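Local coordinates for probable dehydrogenase (Bordetella bronchiseptica, PDB 3MOI), which is probably an NAD(P)-dependent oxidoreductase of the GFO/IDH/MocA family, with a substrate that is not established, at residues A[155-167]-A[260-274]. Residues are numbered along the deposited sequence; the frame is centred on the assembly and turned at random.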
ATOM      1  N   ASP A 155     -14.437   8.364  -1.091  1.00 34.08           N
ATOM      2  CA  ASP A 155     -15.599   8.787  -0.307  1.00 34.60           C
ATOM      3  C   ASP A 155     -16.869   7.997  -0.608  1.00 34.23           C
ATOM      4  O   ASP A 155     -18.000   8.458  -0.305  1.00 34.86           O
ATOM      5  CB  ASP A 155     -15.855  10.270  -0.487  1.00 35.46           C
ATOM      6  CG  ASP A 155     -16.351  10.622  -1.894  1.00 37.63           C
ATOM      7  OD1 ASP A 155     -16.500  11.875  -2.145  1.00 35.32           O
ATOM      8  OD2 ASP A 155     -16.557   9.656  -2.710  1.00 36.88           O
ATOM      9  N   PHE A 156     -16.667   6.792  -1.107  1.00 32.87           N
ATOM     10  CA  PHE A 156     -17.694   5.953  -1.668  1.00 33.61           C
ATOM     11  C   PHE A 156     -18.824   5.739  -0.680  1.00 34.41           C
ATOM     12  O   PHE A 156     -20.008   5.891  -1.003  1.00 34.79           O
ATOM     13  CB  PHE A 156     -17.074   4.600  -2.085  1.00 33.94           C
ATOM     14  CG  PHE A 156     -18.073   3.540  -2.426  1.00 33.26           C
ATOM     15  CD1 PHE A 156     -18.488   3.343  -3.749  1.00 34.52           C
ATOM     16  CD2 PHE A 156     -18.555   2.707  -1.461  1.00 32.53           C
ATOM     17  CE1 PHE A 156     -19.417   2.361  -4.082  1.00 32.89           C
ATOM     18  CE2 PHE A 156     -19.471   1.695  -1.785  1.00 35.65           C
ATOM     19  CZ  PHE A 156     -19.915   1.541  -3.103  1.00 36.42           C
ATOM     20  N   LEU A 157     -18.499   5.385   0.537  1.00 35.26           N
ATOM     21  CA  LEU A 157     -19.579   5.033   1.432  1.00 36.93           C
ATOM     22  C   LEU A 157     -20.495   6.250   1.686  1.00 38.22           C
ATOM     23  O   LEU A 157     -21.647   6.063   2.042  1.00 39.30           O
ATOM     24  CB  LEU A 157     -19.058   4.477   2.763  1.00 37.16           C
ATOM     25  CG  LEU A 157     -20.150   3.734   3.562  1.00 38.57           C
ATOM     26  CD1 LEU A 157     -20.481   2.460   2.859  1.00 37.94           C
ATOM     27  CD2 LEU A 157     -19.757   3.476   5.035  1.00 38.89           C
ATOM     28  N   TYR A 158     -20.002   7.480   1.522  1.00 38.78           N
ATOM     29  CA  TYR A 158     -20.819   8.633   1.830  1.00 39.85           C
ATOM     30  C   TYR A 158     -21.370   9.357   0.594  1.00 40.79           C
ATOM     31  O   TYR A 158     -21.826  10.458   0.711  1.00 40.99           O
ATOM     32  CB  TYR A 158     -20.063   9.572   2.771  1.00 39.93           C
ATOM     33  CG  TYR A 158     -19.827   8.884   4.108  1.00 40.88           C
ATOM     34  CD1 TYR A 158     -20.774   8.934   5.128  1.00 41.43           C
ATOM     35  CD2 TYR A 158     -18.704   8.107   4.316  1.00 40.69           C
ATOM     36  CE1 TYR A 158     -20.570   8.264   6.349  1.00 40.89           C
ATOM     37  CE2 TYR A 158     -18.510   7.445   5.516  1.00 41.71           C
ATOM     38  CZ  TYR A 158     -19.444   7.533   6.519  1.00 40.84           C
ATOM     39  OH  TYR A 158     -19.200   6.870   7.687  1.00 42.39           O
ATOM     40  N   ARG A 159     -21.343   8.722  -0.573  1.00 41.37           N
ATOM     41  CA  ARG A 159     -22.089   9.214  -1.711  1.00 41.98           C
ATOM     42  C   ARG A 159     -23.547   8.834  -1.469  1.00 43.41           C
ATOM     43  O   ARG A 159     -23.839   7.978  -0.655  1.00 43.92           O
ATOM     44  CB  ARG A 159     -21.579   8.575  -3.005  1.00 41.86           C
ATOM     45  CG  ARG A 159     -20.084   8.691  -3.162  1.00 40.56           C
ATOM     46  CD  ARG A 159     -19.602   8.334  -4.533  1.00 40.49           C
ATOM     47  NE  ARG A 159     -18.147   8.253  -4.522  1.00 40.60           N
ATOM     48  CZ  ARG A 159     -17.396   7.417  -5.246  1.00 38.07           C
ATOM     49  NH1 ARG A 159     -17.940   6.557  -6.105  1.00 36.87           N
ATOM     50  NH2 ARG A 159     -16.076   7.446  -5.087  1.00 36.46           N
ATOM     51  N   PRO A 160     -24.478   9.507  -2.130  1.00 45.14           N
ATOM     52  CA  PRO A 160     -25.891   9.252  -1.885  1.00 46.14           C
ATOM     53  C   PRO A 160     -26.373   7.863  -2.320  1.00 46.51           C
ATOM     54  O   PRO A 160     -26.222   7.518  -3.469  1.00 45.83           O
ATOM     55  CB  PRO A 160     -26.581  10.339  -2.721  1.00 46.35           C
ATOM     56  CG  PRO A 160     -25.620  11.455  -2.732  1.00 46.56           C
ATOM     57  CD  PRO A 160     -24.265  10.812  -2.781  1.00 46.00           C
ATOM     58  N   ARG A 161     -27.004   7.122  -1.406  1.00 47.48           N
ATOM     59  CA  ARG A 161     -27.354   5.726  -1.629  1.00 48.13           C
ATOM     60  C   ARG A 161     -28.777   5.380  -1.253  1.00 48.92           C
ATOM     61  O   ARG A 161     -29.359   5.953  -0.331  1.00 48.81           O
ATOM     62  CB  ARG A 161     -26.456   4.837  -0.782  1.00 48.38           C
ATOM     63  CG  ARG A 161     -24.981   5.026  -0.990  1.00 48.04           C
ATOM     64  CD  ARG A 161     -24.441   4.232  -2.167  1.00 46.77           C
ATOM     65  NE  ARG A 161     -23.037   4.582  -2.375  1.00 44.78           N
ATOM     66  CZ  ARG A 161     -22.383   4.502  -3.534  1.00 43.67           C
ATOM     67  NH1 ARG A 161     -22.969   4.081  -4.660  1.00 39.61           N
ATOM     68  NH2 ARG A 161     -21.108   4.873  -3.566  1.00 45.11           N
ATOM     69  N   ARG A 162     -29.310   4.389  -1.947  1.00 49.97           N
ATOM     70  CA  ARG A 162     -30.563   3.794  -1.570  1.00 51.50           C
ATOM     71  C   ARG A 162     -30.258   2.843  -0.412  1.00 52.03           C
ATOM     72  O   ARG A 162     -29.139   2.338  -0.302  1.00 51.84           O
ATOM     73  CB  ARG A 162     -31.177   3.067  -2.778  1.00 52.17           C
ATOM     74  CG  ARG A 162     -31.610   4.026  -3.908  1.00 53.82           C
ATOM     75  CD  ARG A 162     -32.378   3.303  -5.023  1.00 57.76           C
ATOM     76  NE  ARG A 162     -32.931   4.203  -6.071  1.00 60.42           N
ATOM     77  CZ  ARG A 162     -32.304   4.597  -7.192  1.00 59.84           C
ATOM     78  NH1 ARG A 162     -31.050   4.221  -7.476  1.00 60.73           N
ATOM     79  NH2 ARG A 162     -32.945   5.379  -8.046  1.00 59.13           N
ATOM     80  N   PRO A 163     -31.237   2.597   0.461  1.00 52.68           N
ATOM     81  CA  PRO A 163     -30.938   1.824   1.663  1.00 52.93           C
ATOM     82  C   PRO A 163     -30.556   0.371   1.410  1.00 52.69           C
ATOM     83  O   PRO A 163     -29.764  -0.180   2.160  1.00 53.78           O
ATOM     84  CB  PRO A 163     -32.215   1.947   2.496  1.00 53.35           C
ATOM     85  CG  PRO A 163     -33.309   2.086   1.460  1.00 53.83           C
ATOM     86  CD  PRO A 163     -32.679   2.845   0.303  1.00 53.18           C
ATOM     87  N   GLU A 164     -31.044  -0.255   0.358  1.00 52.65           N
ATOM     88  CA  GLU A 164     -30.476  -1.562  -0.008  1.00 52.24           C
ATOM     89  C   GLU A 164     -28.964  -1.543  -0.370  1.00 50.86           C
ATOM     90  O   GLU A 164     -28.285  -2.579  -0.282  1.00 51.24           O
ATOM     91  CB  GLU A 164     -31.249  -2.199  -1.147  1.00 52.88           C
ATOM     92  CG  GLU A 164     -31.272  -1.362  -2.464  1.00 56.43           C
ATOM     93  CD  GLU A 164     -32.548  -0.478  -2.624  1.00 58.58           C
ATOM     94  OE1 GLU A 164     -33.130  -0.012  -1.572  1.00 54.50           O
ATOM     95  OE2 GLU A 164     -32.930  -0.277  -3.820  1.00 57.68           O
ATOM     96  N   GLU A 165     -28.425  -0.405  -0.796  1.00 48.65           N
ATOM     97  CA  GLU A 165     -26.990  -0.346  -1.084  1.00 46.81           C
ATOM     98  C   GLU A 165     -26.110  -0.317   0.178  1.00 45.47           C
ATOM     99  O   GLU A 165     -24.873  -0.393   0.050  1.00 44.60           O
ATOM    100  CB  GLU A 165     -26.657   0.890  -1.896  1.00 46.73           C
ATOM    101  CG  GLU A 165     -27.118   0.896  -3.305  1.00 47.63           C
ATOM    102  CD  GLU A 165     -26.784   2.235  -3.951  1.00 49.07           C
ATOM    103  OE1 GLU A 165     -27.572   3.174  -3.797  1.00 48.78           O
ATOM    104  OE2 GLU A 165     -25.719   2.360  -4.584  1.00 50.59           O
ATOM    105  N   LEU A 166     -26.723  -0.139   1.362  1.00 43.81           N
ATOM    106  CA  LEU A 166     -26.023  -0.250   2.675  1.00 43.64           C
ATOM    107  C   LEU A 166     -26.341  -1.575   3.406  1.00 42.67           C
ATOM    108  O   LEU A 166     -26.353  -1.633   4.654  1.00 42.64           O
ATOM    109  CB  LEU A 166     -26.330   0.955   3.590  1.00 43.47           C
ATOM    110  CG  LEU A 166     -26.161   2.306   2.881  1.00 43.69           C
ATOM    111  CD1 LEU A 166     -26.713   3.479   3.698  1.00 39.49           C
ATOM    112  CD2 LEU A 166     -24.701   2.510   2.482  1.00 40.65           C
ATOM    113  N   ASP A 167     -26.617  -2.609   2.609  1.00 41.32           N
ATOM    114  CA  ASP A 167     -26.824  -3.964   3.077  1.00 40.88           C
ATOM    115  C   ASP A 167     -26.021  -4.930   2.200  1.00 39.84           C
ATOM    116  O   ASP A 167     -26.384  -5.266   1.056  1.00 37.79           O
ATOM    117  CB  ASP A 167     -28.308  -4.298   3.030  1.00 41.41           C
ATOM    118  CG  ASP A 167     -28.645  -5.699   3.604  1.00 43.42           C
ATOM    119  OD1 ASP A 167     -27.721  -6.501   3.869  1.00 44.48           O
ATOM    120  OD2 ASP A 167     -29.864  -5.998   3.762  1.00 45.08           O
ATOM    121  N   ARG A 260     -19.788  13.421   3.169  1.00 50.33           N
ATOM    122  CA  ARG A 260     -20.364  13.336   4.505  1.00 51.09           C
ATOM    123  C   ARG A 260     -21.069  14.664   4.930  1.00 51.46           C
ATOM    124  O   ARG A 260     -22.121  14.625   5.571  1.00 51.32           O
ATOM    125  CB  ARG A 260     -19.284  12.937   5.525  1.00 50.96           C
ATOM    126  CG  ARG A 260     -19.834  12.762   6.947  1.00 52.39           C
ATOM    127  CD  ARG A 260     -18.744  12.664   8.043  1.00 55.20           C
ATOM    128  NE  ARG A 260     -18.139  11.325   8.074  1.00 56.35           N
ATOM    129  CZ  ARG A 260     -17.089  10.939   7.349  1.00 55.32           C
ATOM    130  NH1 ARG A 260     -16.475  11.811   6.542  1.00 55.15           N
ATOM    131  NH2 ARG A 260     -16.629   9.682   7.467  1.00 53.69           N
ATOM    132  N   LYS A 261     -20.489  15.816   4.580  1.00 51.83           N
ATOM    133  CA  LYS A 261     -21.136  17.123   4.795  1.00 52.83           C
ATOM    134  C   LYS A 261     -22.472  17.148   4.070  1.00 51.87           C
ATOM    135  O   LYS A 261     -23.516  17.331   4.682  1.00 51.17           O
ATOM    136  CB  LYS A 261     -20.244  18.267   4.269  1.00 53.73           C
ATOM    137  CG  LYS A 261     -20.520  19.686   4.839  1.00 56.94           C
ATOM    138  CD  LYS A 261     -19.620  20.808   4.187  1.00 60.67           C
ATOM    139  CE  LYS A 261     -18.155  20.300   3.786  1.00 63.41           C
ATOM    140  NZ  LYS A 261     -17.227  19.813   4.920  1.00 62.37           N
ATOM    141  N   VAL A 262     -22.434  16.918   2.766  1.00 51.61           N
ATOM    142  CA  VAL A 262     -23.658  16.907   1.968  1.00 51.51           C
ATOM    143  C   VAL A 262     -24.751  16.067   2.649  1.00 52.67           C
ATOM    144  O   VAL A 262     -25.899  16.482   2.699  1.00 53.03           O
ATOM    145  CB  VAL A 262     -23.417  16.454   0.503  1.00 50.81           C
ATOM    146  CG1 VAL A 262     -24.721  16.183  -0.178  1.00 49.22           C
ATOM    147  CG2 VAL A 262     -22.607  17.495  -0.285  1.00 48.20           C
ATOM    148  N   LEU A 263     -24.408  14.921   3.218  1.00 53.92           N
ATOM    149  CA  LEU A 263     -25.443  14.057   3.790  1.00 55.15           C
ATOM    150  C   LEU A 263     -25.951  14.537   5.141  1.00 56.30           C
ATOM    151  O   LEU A 263     -27.120  14.370   5.438  1.00 57.10           O
ATOM    152  CB  LEU A 263     -24.962  12.613   3.917  1.00 55.10           C
ATOM    153  CG  LEU A 263     -24.960  11.656   2.709  1.00 55.12           C
ATOM    154  CD1 LEU A 263     -24.540  12.274   1.333  1.00 53.03           C
ATOM    155  CD2 LEU A 263     -24.031  10.466   3.114  1.00 52.27           C
ATOM    156  N   ARG A 264     -25.090  15.135   5.955  1.00 57.73           N
ATOM    157  CA  ARG A 264     -25.457  15.542   7.317  1.00 58.65           C
ATOM    158  C   ARG A 264     -26.485  16.707   7.286  1.00 59.33           C
ATOM    159  O   ARG A 264     -27.469  16.734   8.055  1.00 59.28           O
ATOM    160  CB  ARG A 264     -24.180  15.922   8.084  1.00 58.95           C
ATOM    161  CG  ARG A 264     -24.384  16.361   9.537  1.00 61.44           C
ATOM    162  CD  ARG A 264     -23.034  16.619  10.304  1.00 65.02           C
ATOM    163  NE  ARG A 264     -22.035  17.427   9.567  1.00 67.60           N
ATOM    164  CZ  ARG A 264     -22.091  18.752   9.351  1.00 68.67           C
ATOM    165  NH1 ARG A 264     -23.106  19.500   9.781  1.00 68.29           N
ATOM    166  NH2 ARG A 264     -21.114  19.346   8.676  1.00 69.49           N
ATOM    167  N   GLN A 265     -26.237  17.653   6.382  1.00 59.69           N
ATOM    168  CA  GLN A 265     -27.093  18.820   6.176  1.00 59.97           C
ATOM    169  C   GLN A 265     -28.342  18.481   5.390  1.00 60.02           C
ATOM    170  O   GLN A 265     -29.342  19.197   5.473  1.00 60.13           O
ATOM    171  CB  GLN A 265     -26.323  19.896   5.421  1.00 60.00           C
ATOM    172  CG  GLN A 265     -25.146  20.462   6.221  1.00 60.54           C
ATOM    173  CD  GLN A 265     -24.327  21.451   5.417  1.00 61.20           C
ATOM    174  OE1 GLN A 265     -24.247  21.360   4.170  1.00 60.92           O
ATOM    175  NE2 GLN A 265     -23.714  22.402   6.114  1.00 58.89           N
ATOM    176  N   LEU A 266     -28.274  17.408   4.611  1.00 60.00           N
ATOM    177  CA  LEU A 266     -29.413  16.964   3.833  1.00 60.14           C
ATOM    178  C   LEU A 266     -30.644  16.933   4.704  1.00 60.14           C
ATOM    179  O   LEU A 266     -30.645  16.296   5.761  1.00 60.48           O
ATOM    180  CB  LEU A 266     -29.186  15.559   3.282  1.00 60.39           C
ATOM    181  CG  LEU A 266     -30.389  14.823   2.665  1.00 60.85           C
ATOM    182  CD1 LEU A 266     -31.310  14.305   3.789  1.00 61.60           C
ATOM    183  CD2 LEU A 266     -31.141  15.665   1.629  1.00 58.90           C
ATOM    184  N   GLU A 267     -31.671  17.632   4.231  1.00 59.79           N
ATOM    185  CA  GLU A 267     -33.025  17.568   4.746  1.00 59.71           C
ATOM    186  C   GLU A 267     -33.939  16.804   3.717  1.00 59.95           C
ATOM    187  O   GLU A 267     -34.012  17.137   2.504  1.00 59.38           O
ATOM    188  CB  GLU A 267     -33.484  19.016   5.057  1.00 59.90           C
ATOM    189  CG  GLU A 267     -34.907  19.433   4.665  1.00 59.90           C
ATOM    190  CD  GLU A 267     -35.244  20.879   5.120  1.00 60.84           C
ATOM    191  OE1 GLU A 267     -36.281  21.428   4.665  1.00 60.61           O
ATOM    192  OE2 GLU A 267     -34.471  21.467   5.919  1.00 58.53           O
ATOM    193  N   GLY A 268     -34.608  15.758   4.207  1.00 59.59           N
ATOM    194  CA  GLY A 268     -35.426  14.886   3.357  1.00 59.24           C
ATOM    195  C   GLY A 268     -34.872  13.462   3.371  1.00 58.97           C
ATOM    196  O   GLY A 268     -34.337  13.004   4.390  1.00 58.80           O
ATOM    197  N   ASP A 269     -35.010  12.766   2.241  1.00 58.28           N
ATOM    198  CA  ASP A 269     -34.674  11.353   2.125  1.00 57.84           C
ATOM    199  C   ASP A 269     -33.505  11.244   1.140  1.00 56.96           C
ATOM    200  O   ASP A 269     -33.566  11.762   0.013  1.00 56.67           O
ATOM    201  CB  ASP A 269     -35.930  10.552   1.691  1.00 57.78           C
ATOM    202  CG  ASP A 269     -35.616   9.170   1.023  1.00 60.44           C
ATOM    203  OD1 ASP A 269     -36.578   8.597   0.447  1.00 59.38           O
ATOM    204  OD2 ASP A 269     -34.453   8.640   1.049  1.00 64.36           O
ATOM    205  N   GLU A 270     -32.450  10.571   1.596  1.00 55.80           N
ATOM    206  CA  GLU A 270     -31.222  10.339   0.815  1.00 55.16           C
ATOM    207  C   GLU A 270     -31.406   9.588  -0.540  1.00 54.43           C
ATOM    208  O   GLU A 270     -30.740   9.885  -1.533  1.00 52.96           O
ATOM    209  CB  GLU A 270     -30.243   9.579   1.710  1.00 54.80           C
ATOM    210  CG  GLU A 270     -28.878   9.417   1.154  1.00 54.32           C
ATOM    211  CD  GLU A 270     -28.121   8.312   1.843  1.00 54.07           C
ATOM    212  OE1 GLU A 270     -27.999   8.356   3.082  1.00 50.01           O
ATOM    213  OE2 GLU A 270     -27.648   7.387   1.138  1.00 54.64           O
ATOM    214  N   ALA A 271     -32.305   8.613  -0.562  1.00 54.62           N
ATOM    215  CA  ALA A 271     -32.622   7.885  -1.785  1.00 55.00           C
ATOM    216  C   ALA A 271     -32.995   8.883  -2.916  1.00 55.87           C
ATOM    217  O   ALA A 271     -32.555   8.723  -4.057  1.00 56.06           O
ATOM    218  CB  ALA A 271     -33.762   6.866  -1.513  1.00 54.49           C
ATOM    219  N   GLU A 272     -33.776   9.922  -2.574  1.00 56.34           N
ATOM    220  CA  GLU A 272     -34.150  10.998  -3.514  1.00 56.73           C
ATOM    221  C   GLU A 272     -32.952  11.791  -4.011  1.00 56.40           C
ATOM    222  O   GLU A 272     -32.884  12.137  -5.193  1.00 55.86           O
ATOM    223  CB  GLU A 272     -35.149  12.015  -2.873  1.00 57.27           C
ATOM    224  CG  GLU A 272     -36.591  11.994  -3.429  1.00 57.65           C
ATOM    225  CD  GLU A 272     -36.746  12.401  -4.937  1.00 58.81           C
ATOM    226  OE1 GLU A 272     -36.796  13.624  -5.238  1.00 56.80           O
ATOM    227  OE2 GLU A 272     -36.858  11.490  -5.808  1.00 58.86           O
ATOM    228  N   LEU A 273     -32.035  12.131  -3.110  1.00 56.16           N
ATOM    229  CA  LEU A 273     -30.863  12.853  -3.549  1.00 56.56           C
ATOM    230  C   LEU A 273     -30.146  11.977  -4.578  1.00 57.35           C
ATOM    231  O   LEU A 273     -29.653  12.483  -5.601  1.00 57.55           O
ATOM    232  CB  LEU A 273     -29.937  13.176  -2.394  1.00 56.28           C
ATOM    233  CG  LEU A 273     -29.155  14.488  -2.517  1.00 56.59           C
ATOM    234  CD1 LEU A 273     -27.866  14.356  -1.714  1.00 56.32           C
ATOM    235  CD2 LEU A 273     -28.848  14.930  -3.963  1.00 55.90           C
ATOM    236  N   ARG A 274     -30.137  10.665  -4.310  1.00 57.66           N
ATOM    237  CA  ARG A 274     -29.459   9.703  -5.147  1.00 58.41           C
ATOM    238  C   ARG A 274     -30.023   9.752  -6.581  1.00 59.18           C
ATOM    239  O   ARG A 274     -29.315  10.081  -7.549  1.00 58.35           O
ATOM    240  CB  ARG A 274     -29.561   8.286  -4.501  1.00 58.57           C
ATOM    241  CG  ARG A 274     -28.730   7.134  -5.137  1.00 58.42           C
ATOM    242  CD  ARG A 274     -27.652   7.680  -6.069  1.00 58.94           C
ATOM    243  NE  ARG A 274     -26.480   6.850  -6.384  1.00 60.97           N
ATOM    244  CZ  ARG A 274     -26.460   5.565  -6.708  1.00 58.20           C
ATOM    245  NH1 ARG A 274     -27.556   4.818  -6.742  1.00 59.19           N
ATOM    246  NH2 ARG A 274     -25.306   5.043  -7.013  1.00 56.08           N
TER
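Glu270 reaches the backbone of Arg161 in the hydrogen bond that joins the two segments: Arg161 N gives to Glu270 OE2 at 2.6 Å, on the anti lone pair, with an N-H...O angle of 150°. The Glu270 chain runs extended, CG anti to the backbone N (chi1 -172°), which carries OE2 out to Arg161. Arg208 forms a salt bridge with the same oxygen. Glu165 OE1 lies over one face of the Arg274 guanidinium, 3.4 Å from Arg274 NH1. No N-H of Arg274 points at this oxygen, so that salt bridge rests on charge alone; Glu165 OE1 accepts from Arg162 N at 2.8 Å instead. Glu165 OE2 accepts from Arg161 NH1 at 3.2 Å, so one carboxylate serves both Arg161 and Arg274 and probably offsets their repulsion.

The contact ties the loop after strand 145-153, in the GFO/IDH/MocA C-terminal domain, to helices 258-265 and 270-278. Asp269 caps the second helix by accepting from Ala271 N.

Arg260 makes a cation-pi contact with Tyr158. Its CZ sits 4.3 Å from the ring centroid, over the face, with the planes 38° apart. Arg260 NH2 also bonds Tyr233 O and pairs with Asp324 of the second subunit, while Tyr158 OH bonds Asp205.

Leu263 CD2 meets the Tyr158 ring at its edge, and Pro160 CG touches Leu273 CD1 at 3.8 Å.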